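Local coordinates for ORF10 (Moritella marina, PDB 6RIW), which probably catalyses the chain-extending condensation of polyunsaturated fatty acid synthesis, being the ketosynthase-chain length factor didomain of the longer PfaC protein, at residues Met134-Gln139 / Ala513-Ser518; Leu210-Ala215 / Phe680-Val685; Ile660-Glu665 / Val673-Asn678. One frame throughout, in Å; residues are numbered along the deposited sequence.

Interaction 1 (Met134-Gln139 / Ala513-Ser518); sequences MPLYHQ and ANVMQS
Q139 meets V515 and N514 because its CG stands opposite its own backbone N (chi1 -177°) and the chain then bends at chi2, which lays the aliphatic part along V515 and swings the amide over to N514. V515 uses the same first rotation: its CG1 is set opposite its backbone N and faces L136, while CG2 takes the other direction, against L136 O and Q139 CB. The distances bear this out. L136 CD2 lies 3.9 Å from V515 CG1, and the two side chains cross at about a right angle. V515 CG2 rests 3.8 Å from L136 O and 4.0 Å from Q139 CB, so one methyl touches a backbone oxygen and a methylene together. Further along, Q139 CG packs 3.8 Å from N514 CB, with the amides beyond turned 81° apart. N143, one turn further along the first helix, engages both amides: its ND2 is hydrogen-bonded to Q139 OE1 and its OD1 to N514 ND2, which fixes the way round of each head group. Behind N514, its carbonyl oxygen is gripped twice by S518, whose N (3.0 Å) and OG (3.1 Å) approach N514 O from opposite faces of the carbonyl plane. L136 and V515 are buried, with I699 of helix 699-706 against both, whereas Q139 and N514 remain partly exposed; the contact therefore grades from an apolar floor to a polar margin. The short axes run 9.7 Å apart at 154°, close to antiparallel. This is a helix-helix packing of the interface between the two ketosynthase-type halves, which in this family associate as a pseudo-dimer of thiolase-like folds.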
# COMPACT_ATOMS: atom_id res chain seq x y z
N MET A 134 9.66 -17.71 0.65
CA MET A 134 9.34 -19.05 0.15
C MET A 134 10.11 -20.17 0.85
O MET A 134 9.51 -21.23 1.08
CB MET A 134 9.60 -19.13 -1.36
CG MET A 134 8.64 -18.39 -2.26
SD MET A 134 6.88 -18.52 -1.83
CE MET A 134 6.29 -16.98 -2.55
N PRO A 135 11.40 -20.03 1.17
CA PRO A 135 12.10 -21.17 1.78
C PRO A 135 11.54 -21.57 3.13
O PRO A 135 11.71 -22.72 3.52
CB PRO A 135 13.55 -20.67 1.90
CG PRO A 135 13.68 -19.63 0.87
CD PRO A 135 12.34 -18.93 0.87
N LEU A 136 10.88 -20.66 3.86
CA LEU A 136 10.20 -21.05 5.10
C LEU A 136 9.21 -22.18 4.83
O LEU A 136 9.28 -23.25 5.44
CB LEU A 136 9.46 -19.87 5.71
CG LEU A 136 10.28 -18.67 6.19
CD1 LEU A 136 9.37 -17.44 6.41
CD2 LEU A 136 10.99 -19.07 7.48
N TYR A 137 8.25 -21.93 3.93
CA TYR A 137 7.19 -22.92 3.71
C TYR A 137 7.75 -24.16 3.04
O TYR A 137 7.31 -25.28 3.33
CB TYR A 137 6.08 -22.34 2.84
CG TYR A 137 5.87 -20.86 3.03
CD1 TYR A 137 5.62 -20.35 4.30
CD2 TYR A 137 5.92 -19.98 1.93
CE1 TYR A 137 5.46 -18.99 4.50
CE2 TYR A 137 5.74 -18.62 2.10
CZ TYR A 137 5.49 -18.13 3.39
OH TYR A 137 5.33 -16.78 3.58
N HIS A 138 8.68 -23.98 2.11
CA HIS A 138 9.09 -25.11 1.27
C HIS A 138 10.08 -26.02 1.97
O HIS A 138 10.10 -27.23 1.71
CB HIS A 138 9.61 -24.58 -0.08
CG HIS A 138 8.53 -23.92 -0.89
ND1 HIS A 138 8.78 -22.93 -1.83
CD2 HIS A 138 7.19 -24.09 -0.87
CE1 HIS A 138 7.63 -22.55 -2.37
NE2 HIS A 138 6.65 -23.24 -1.80
N GLN A 139 10.85 -25.50 2.94
CA GLN A 139 11.63 -26.42 3.77
C GLN A 139 10.70 -27.33 4.56
O GLN A 139 10.97 -28.53 4.71
CB GLN A 139 12.56 -25.65 4.72
CG GLN A 139 13.47 -26.60 5.57
CD GLN A 139 14.55 -27.28 4.74
OE1 GLN A 139 14.93 -28.44 4.99
NE2 GLN A 139 15.05 -26.57 3.74
N ALA A 513 13.20 -28.01 12.72
CA ALA A 513 14.54 -27.72 13.20
C ALA A 513 15.38 -27.02 12.14
O ALA A 513 16.23 -26.19 12.48
CB ALA A 513 15.22 -29.01 13.66
N ASN A 514 15.18 -27.35 10.86
CA ASN A 514 15.97 -26.72 9.81
C ASN A 514 15.60 -25.24 9.65
O ASN A 514 16.48 -24.39 9.52
CB ASN A 514 15.78 -27.46 8.49
CG ASN A 514 16.43 -28.85 8.49
OD1 ASN A 514 17.53 -29.02 9.00
ND2 ASN A 514 15.74 -29.84 7.93
N VAL A 515 14.31 -24.93 9.64
CA VAL A 515 13.89 -23.52 9.61
C VAL A 515 14.45 -22.76 10.81
O VAL A 515 15.02 -21.67 10.67
CB VAL A 515 12.35 -23.43 9.57
CG1 VAL A 515 11.88 -22.00 9.92
CG2 VAL A 515 11.85 -23.87 8.18
N MET A 516 14.30 -23.32 12.01
CA MET A 516 14.75 -22.57 13.19
C MET A 516 16.26 -22.43 13.22
O MET A 516 16.77 -21.38 13.64
CB MET A 516 14.22 -23.25 14.46
CG MET A 516 12.68 -23.23 14.51
SD MET A 516 11.97 -21.57 14.62
CE MET A 516 12.24 -21.33 16.37
N GLN A 517 16.99 -23.44 12.74
CA GLN A 517 18.44 -23.30 12.62
C GLN A 517 18.82 -22.19 11.65
O GLN A 517 19.75 -21.42 11.91
CB GLN A 517 19.05 -24.63 12.16
CG GLN A 517 20.55 -24.67 12.20
CD GLN A 517 21.09 -25.96 11.58
OE1 GLN A 517 22.29 -26.09 11.33
NE2 GLN A 517 20.19 -26.92 11.34
N SER A 518 18.12 -22.10 10.51
CA SER A 518 18.41 -21.05 9.54
C SER A 518 18.13 -19.67 10.12
O SER A 518 18.88 -18.71 9.87
CB SER A 518 17.60 -21.24 8.26
OG SER A 518 17.93 -22.47 7.64

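Interaction 2 (Leu210-Ala215 / Phe680-Val685); sequences LHTGKA and FQTSDV
T212 CG2 packs on T682 CG2 where two helix ends meet, the first of them closed by a Schellman motif: G213 has positive phi (74°), with two bonds back into the last turn, one of them from G213 N to L210 O. This end of helix 198-211 faces the end of helix 668-682, so the contact joins the two thiolase-like halves. The tight part is the methyl of T212. It stands 3.6 Å from T682 CG2 and 3.8 Å from Q681 CB, with the side chains of T212 and T682 crossing at about a right angle. T212 OG1 turns instead to N678, which holds the rotation that points the methyl across. T682 lies beside M1, a magnesium ligand, though its side chain is about 11 Å from the ion itself. The looser side lies at the amide end of Q681, where a water bridges. K214 NZ comes within 3.0 Å of Q681 OE1, but the angle is poor for a hydrogen bond; the ammonium makes a salt bridge to E677 OE1 and a hydrogen bond to N678 OD1. The NE2 of Q681 bonds to K464 O and to the water. With an alanine here, K464 O and the water would probably lose their amide donor, and the T212 methyl part of its cover. The bridge is short on both legs: the water accepts from Q681 NE2 at 2.8 Å and donates to T212 O at 2.8 Å.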
# COMPACT_ATOMS: atom_id res chain seq x y z
N LEU A 210 1.07 21.23 -1.59
CA LEU A 210 1.49 22.53 -2.12
C LEU A 210 0.58 23.65 -1.62
O LEU A 210 1.05 24.74 -1.30
CB LEU A 210 1.55 22.50 -3.66
CG LEU A 210 2.65 21.63 -4.28
CD1 LEU A 210 2.53 21.48 -5.79
CD2 LEU A 210 4.09 22.12 -3.92
N HIS A 211 -0.73 23.40 -1.53
CA HIS A 211 -1.66 24.45 -1.13
C HIS A 211 -1.52 24.84 0.33
O HIS A 211 -1.78 25.99 0.70
CB HIS A 211 -3.09 24.03 -1.42
CG HIS A 211 -3.42 24.03 -2.88
ND1 HIS A 211 -4.26 23.10 -3.45
CD2 HIS A 211 -3.01 24.84 -3.88
CE1 HIS A 211 -4.36 23.35 -4.75
NE2 HIS A 211 -3.61 24.39 -5.04
N THR A 212 -1.11 23.90 1.20
CA THR A 212 -0.92 24.27 2.60
C THR A 212 0.49 24.74 2.88
O THR A 212 0.80 25.08 4.02
CB THR A 212 -1.27 23.09 3.52
OG1 THR A 212 -0.41 21.97 3.23
CG2 THR A 212 -2.74 22.65 3.33
N GLY A 213 1.36 24.76 1.87
CA GLY A 213 2.73 25.15 2.13
C GLY A 213 3.56 24.12 2.86
O GLY A 213 4.65 24.46 3.35
N LYS A 214 3.09 22.88 2.96
CA LYS A 214 3.93 21.82 3.52
C LYS A 214 5.14 21.54 2.63
O LYS A 214 6.13 20.98 3.12
CB LYS A 214 3.10 20.55 3.73
CG LYS A 214 2.17 20.65 4.95
CD LYS A 214 1.74 19.28 5.52
CE LYS A 214 0.91 19.43 6.81
NZ LYS A 214 -0.35 20.31 6.70
N ALA A 215 5.09 21.96 1.37
CA ALA A 215 6.19 21.81 0.43
C ALA A 215 6.11 22.94 -0.58
O ALA A 215 5.07 23.59 -0.74
CB ALA A 215 6.12 20.45 -0.30
N PHE A 680 -8.24 18.34 6.53
CA PHE A 680 -9.13 19.34 7.11
C PHE A 680 -8.83 20.73 6.56
O PHE A 680 -9.74 21.56 6.42
CB PHE A 680 -9.03 19.32 8.63
CG PHE A 680 -9.64 18.09 9.26
CD1 PHE A 680 -10.93 17.71 8.98
CD2 PHE A 680 -8.90 17.34 10.17
CE1 PHE A 680 -11.50 16.58 9.58
CE2 PHE A 680 -9.45 16.21 10.78
CZ PHE A 680 -10.76 15.83 10.48
N GLN A 681 -7.57 21.01 6.21
CA GLN A 681 -7.24 22.32 5.65
C GLN A 681 -7.75 22.50 4.23
O GLN A 681 -8.00 23.63 3.81
CB GLN A 681 -5.72 22.53 5.65
CG GLN A 681 -5.10 22.71 7.02
CD GLN A 681 -3.62 22.96 6.92
OE1 GLN A 681 -2.84 22.02 6.91
NE2 GLN A 681 -3.24 24.22 6.79
N THR A 682 -7.86 21.41 3.46
CA THR A 682 -8.07 21.55 2.02
C THR A 682 -9.41 21.02 1.53
O THR A 682 -9.69 21.11 0.33
CB THR A 682 -6.95 20.84 1.24
OG1 THR A 682 -6.95 19.44 1.54
CG2 THR A 682 -5.59 21.41 1.60
N SER A 683 -10.25 20.48 2.41
CA SER A 683 -11.50 19.87 1.96
C SER A 683 -12.54 20.11 3.03
O SER A 683 -12.26 20.72 4.07
CB SER A 683 -11.34 18.37 1.67
OG SER A 683 -11.26 17.63 2.87
N ASP A 684 -13.76 19.62 2.78
CA ASP A 684 -14.87 19.77 3.72
C ASP A 684 -15.11 18.51 4.53
O ASP A 684 -16.16 18.39 5.19
CB ASP A 684 -16.15 20.15 2.97
CG ASP A 684 -15.99 21.45 2.21
OD1 ASP A 684 -15.33 22.38 2.76
OD2 ASP A 684 -16.51 21.54 1.08
N VAL A 685 -14.17 17.56 4.52
CA VAL A 685 -14.32 16.35 5.30
C VAL A 685 -14.61 16.70 6.76
O VAL A 685 -14.02 17.63 7.32
CB VAL A 685 -13.06 15.48 5.12
CG1 VAL A 685 -11.84 16.15 5.77
CG2 VAL A 685 -13.29 14.10 5.66
O HOH W 1 -0.61 25.24 6.41

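Interaction 3 (Ile660-Glu665 / Val673-Asn678); sequences ITVSAE and VELAEN
S668 OG is held by two backbone groups, the N-H of A664 and the carbonyl oxygen of E665, at the turn where the strand bearing I660 and V662 gives way to the helix bearing L675. The pair of bonds ties the hydroxyl at the start of the helix to the end of the strand. E665, between the two, has phi 60° and psi -139°, the strained conformation of a nucleophile elbow. Across the contact itself the meeting is wholly apolar and rests on one methyl of the helix. L675 CD2 lies 3.9 Å from V662 CG2 and 4.2 Å from I660 CD1. The L675 torsions explain the reach: CG is set opposite its backbone N, and chi2 of 52° (to CD1) leaves CD2 extended away from CA, toward the strand. I660 comes to it end-on, the two side chains reaching toward each other tip to tip, while V662 meets L675 at a slant. I660 and V662 are alternate residues of the strand, so both point to the same face, and T661 and S663 point to the other. The backbones stay well apart, with V662 CA and L675 CA 9.3 Å from each other, and the 74 Å² buried confirms a light contact bridged by side-chain ends. The first ketosynthase-type half continues the apolar layer: F190, on strand 189-193, which pairs antiparallel with 659-663, touches both V662 and L675, and Y209 of helix 198-211 lies against L675. A buried strand, an elbow and a central helix form the core element of the thiolase fold; in this half, probably the chain length factor, E665 probably occupies the position of the nucleophilic cysteine of active ketosynthases.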
# COMPACT_ATOMS: atom_id res chain seq x y z
N ILE A 660 -8.22 5.13 1.98
CA ILE A 660 -6.96 4.66 1.41
C ILE A 660 -6.10 4.00 2.47
O ILE A 660 -6.30 4.19 3.67
CB ILE A 660 -6.15 5.80 0.76
CG1 ILE A 660 -5.79 6.86 1.82
CG2 ILE A 660 -6.87 6.38 -0.46
CD1 ILE A 660 -4.83 7.95 1.30
N THR A 661 -5.09 3.25 2.02
CA THR A 661 -4.01 2.90 2.93
C THR A 661 -2.87 3.89 2.73
O THR A 661 -2.72 4.50 1.67
CB THR A 661 -3.50 1.46 2.74
OG1 THR A 661 -2.91 1.31 1.45
CG2 THR A 661 -4.65 0.47 2.90
N VAL A 662 -2.07 4.06 3.79
CA VAL A 662 -0.92 4.94 3.83
C VAL A 662 0.23 4.10 4.39
O VAL A 662 0.05 3.45 5.43
CB VAL A 662 -1.16 6.17 4.72
CG1 VAL A 662 0.13 6.98 4.88
CG2 VAL A 662 -2.26 7.07 4.11
N SER A 663 1.36 4.09 3.71
CA SER A 663 2.49 3.26 4.12
C SER A 663 3.74 4.13 4.22
O SER A 663 4.14 4.76 3.24
CB SER A 663 2.70 2.10 3.14
OG SER A 663 1.53 1.30 3.06
N ALA A 664 4.34 4.16 5.40
CA ALA A 664 5.61 4.86 5.58
C ALA A 664 6.42 4.14 6.66
O ALA A 664 7.03 4.78 7.51
CB ALA A 664 5.41 6.34 5.93
N GLU A 665 6.38 2.81 6.64
CA GLU A 665 7.14 1.95 7.58
C GLU A 665 6.69 2.29 9.01
O GLU A 665 5.49 2.47 9.26
CB GLU A 665 8.63 2.10 7.30
CG GLU A 665 9.05 1.71 5.86
CD GLU A 665 8.58 0.31 5.48
OE1 GLU A 665 8.61 -0.59 6.35
OE2 GLU A 665 8.14 0.12 4.31
N VAL A 673 -1.44 11.12 10.54
CA VAL A 673 -1.82 12.29 11.33
C VAL A 673 -1.58 13.57 10.54
O VAL A 673 -2.43 14.47 10.47
CB VAL A 673 -1.06 12.28 12.67
CG1 VAL A 673 -1.30 13.57 13.45
CG2 VAL A 673 -1.44 11.03 13.50
N GLU A 674 -0.39 13.67 9.91
CA GLU A 674 -0.06 14.81 9.06
C GLU A 674 -1.03 14.95 7.90
O GLU A 674 -1.50 16.05 7.59
CB GLU A 674 1.37 14.67 8.54
CG GLU A 674 1.80 15.72 7.50
CD GLU A 674 3.28 15.54 7.09
OE1 GLU A 674 3.69 14.44 6.63
OE2 GLU A 674 4.04 16.52 7.25
N LEU A 675 -1.36 13.83 7.26
CA LEU A 675 -2.34 13.86 6.17
C LEU A 675 -3.72 14.29 6.65
O LEU A 675 -4.40 15.10 6.00
CB LEU A 675 -2.40 12.48 5.50
CG LEU A 675 -3.40 12.29 4.35
CD1 LEU A 675 -3.22 13.38 3.30
CD2 LEU A 675 -3.18 10.89 3.73
N ALA A 676 -4.17 13.75 7.79
CA ALA A 676 -5.49 14.13 8.31
C ALA A 676 -5.56 15.65 8.54
O ALA A 676 -6.54 16.30 8.16
CB ALA A 676 -5.80 13.36 9.59
N GLU A 677 -4.52 16.22 9.16
CA GLU A 677 -4.46 17.68 9.29
C GLU A 677 -4.63 18.35 7.93
O GLU A 677 -5.42 19.30 7.76
CB GLU A 677 -3.13 18.09 9.93
CG GLU A 677 -2.98 19.60 10.08
CD GLU A 677 -1.55 20.06 10.34
OE1 GLU A 677 -0.78 20.21 9.36
OE2 GLU A 677 -1.21 20.31 11.52
N ASN A 678 -3.93 17.85 6.93
CA ASN A 678 -3.98 18.49 5.62
C ASN A 678 -5.37 18.34 5.00
O ASN A 678 -5.85 19.26 4.32
CB ASN A 678 -2.92 17.91 4.71
CG ASN A 678 -2.29 18.94 3.86
OD1 ASN A 678 -1.38 19.66 4.28
ND2 ASN A 678 -2.79 19.05 2.63

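In the fold
Along the chain the segments come in the order 134-139, 210-215, 513-518, 660-665, 673-678 and 680-685, so interactions 1 and 2 interleave and interaction 3 is nested inside the loop that interaction 2 closes. Interactions 1 and 2 touch the interface between the halves at separated places, centres 48 Å apart on opposite sides of the chain's centre. Both segments of interaction 3 lie in the second half, but its strand 659-663 pairs antiparallel with strand 189-193 of the first, between those places. Interactions 2 and 3, 13 Å centre to centre, share helix 668-682; K214 is their joint, its ammonium on E677 and N678 and its CE 3.9 Å from E674 CG.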